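Local coordinates for putative uncharacterized protein (Chaetomium thermophilum, PDB 5NNP), which belongs, as a UBA domain, to a HYPK-like protein that probably binds and regulates an N-terminal acetyltransferase, at residues C[11-16]-C[38-43]. Sequence-based numbering, arbitrary orientation.
Sequences VNLLVE and KAMKAY
Met40 leaves its helix with CG anti to its own carbonyl carbon (chi1 -73°), runs extended through chi2, and then bends at chi3 (-77°). Leu13 sets out toward the other helix from its CA, with CG anti to its backbone N (chi1 178°), and CD2 is the methyl that touches. The extended part of Met40 reaches across to helix 8-18, and the bend at the sulfur turns the terminal methyl onto Leu13. There Met40 CE lies 3.9 Å from Leu13 CD2. The sulfur touches the same methyl, with Met40 SD 4.1 Å from Leu13 CD2. The two side chains cross at about a right angle. Leu14 packs against the shaft of Met40 nearer its root, with Leu14 CD1 4.1 Å from Met40 CG. Met40 thus contacts two successive leucines along its length. The contact is apolar and small, burying 143 Å² in all. The backbones stay apart: Leu14 CA and Met40 CA are the nearest pair, at 7.6 Å. On the N-terminal acetyltransferase-like chain, Ala728 touches Leu13 and Val734 touches Met40, so this pairing also meets the partner protein. Within the domain, the contact joins the first and last helices of the three-helix UBA fold, 8-18 and 36-43. Leu14 also packs on Leu29 of helix 22-30, tying in the middle helix.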
# COMPACT_ATOMS: atom_id res chain seq x y z
N VAL C 11 19.89 -33.82 5.94
CA VAL C 11 18.68 -33.23 5.40
C VAL C 11 17.52 -33.32 6.41
O VAL C 11 16.74 -32.37 6.56
CB VAL C 11 18.27 -33.93 4.08
CG1 VAL C 11 16.86 -33.51 3.65
CG2 VAL C 11 19.27 -33.62 2.98
N ASN C 12 17.42 -34.46 7.09
CA ASN C 12 16.38 -34.64 8.10
C ASN C 12 16.65 -33.80 9.34
O ASN C 12 15.73 -33.39 10.04
CB ASN C 12 16.26 -36.11 8.49
CG ASN C 12 15.70 -36.95 7.36
OD1 ASN C 12 15.11 -36.43 6.41
ND2 ASN C 12 15.89 -38.27 7.45
N LEU C 13 17.93 -33.54 9.60
CA LEU C 13 18.31 -32.72 10.74
C LEU C 13 17.91 -31.28 10.48
O LEU C 13 17.28 -30.64 11.33
CB LEU C 13 19.81 -32.82 11.01
CG LEU C 13 20.29 -31.94 12.17
CD1 LEU C 13 19.89 -32.52 13.52
CD2 LEU C 13 21.79 -31.72 12.09
N LEU C 14 18.26 -30.76 9.31
CA LEU C 14 17.88 -29.39 8.95
C LEU C 14 16.37 -29.22 8.86
O LEU C 14 15.84 -28.17 9.23
CB LEU C 14 18.52 -28.98 7.62
CG LEU C 14 19.93 -28.40 7.71
CD1 LEU C 14 20.90 -29.42 8.26
CD2 LEU C 14 20.38 -27.96 6.35
N VAL C 15 15.68 -30.26 8.39
CA VAL C 15 14.23 -30.20 8.28
C VAL C 15 13.62 -30.01 9.66
O VAL C 15 12.81 -29.12 9.88
CB VAL C 15 13.63 -31.47 7.61
CG1 VAL C 15 12.14 -31.55 7.86
CG2 VAL C 15 13.91 -31.47 6.12
N GLU C 16 14.05 -30.84 10.61
CA GLU C 16 13.51 -30.81 11.96
C GLU C 16 13.92 -29.57 12.76
O GLU C 16 13.13 -29.04 13.54
CB GLU C 16 13.93 -32.08 12.70
CG GLU C 16 13.77 -32.00 14.21
CD GLU C 16 12.32 -32.12 14.68
OE1 GLU C 16 11.46 -32.58 13.88
OE2 GLU C 16 12.05 -31.77 15.84
N LYS C 38 28.33 -26.08 8.61
CA LYS C 38 28.57 -24.81 7.94
C LYS C 38 27.22 -24.20 7.53
O LYS C 38 26.98 -23.01 7.75
CB LYS C 38 29.48 -25.00 6.72
CG LYS C 38 29.98 -23.69 6.13
CD LYS C 38 30.58 -23.91 4.75
CE LYS C 38 30.82 -22.59 4.03
NZ LYS C 38 31.23 -22.82 2.62
N ALA C 39 26.34 -25.02 6.97
CA ALA C 39 25.04 -24.52 6.51
C ALA C 39 24.19 -23.96 7.67
O ALA C 39 23.61 -22.88 7.54
CB ALA C 39 24.28 -25.62 5.78
N MET C 40 24.12 -24.68 8.78
CA MET C 40 23.35 -24.22 9.94
C MET C 40 23.89 -22.92 10.53
O MET C 40 23.13 -22.04 10.95
CB MET C 40 23.31 -25.30 11.03
CG MET C 40 22.43 -26.51 10.73
SD MET C 40 22.30 -27.63 12.14
CE MET C 40 23.88 -28.47 12.09
N LYS C 41 25.22 -22.79 10.58
CA LYS C 41 25.83 -21.58 11.10
C LYS C 41 25.54 -20.38 10.19
O LYS C 41 25.30 -19.27 10.66
CB LYS C 41 27.33 -21.76 11.27
CG LYS C 41 27.74 -22.68 12.41
CD LYS C 41 29.26 -22.66 12.56
CE LYS C 41 29.72 -23.33 13.84
NZ LYS C 41 31.15 -23.00 14.08
N ALA C 42 25.56 -20.61 8.88
CA ALA C 42 25.32 -19.56 7.89
C ALA C 42 23.88 -19.05 7.97
O ALA C 42 23.63 -17.84 7.98
CB ALA C 42 25.62 -20.07 6.49
N TYR C 43 22.95 -20.00 8.04
CA TYR C 43 21.52 -19.73 8.07
C TYR C 43 21.05 -18.88 9.25
O TYR C 43 20.11 -18.12 9.10
CB TYR C 43 20.76 -21.05 8.08
CG TYR C 43 19.27 -20.87 7.91
CD1 TYR C 43 18.43 -20.75 9.00
CD2 TYR C 43 18.71 -20.79 6.65
CE1 TYR C 43 17.06 -20.57 8.85
CE2 TYR C 43 17.37 -20.62 6.48
CZ TYR C 43 16.54 -20.50 7.58
OH TYR C 43 15.19 -20.33 7.39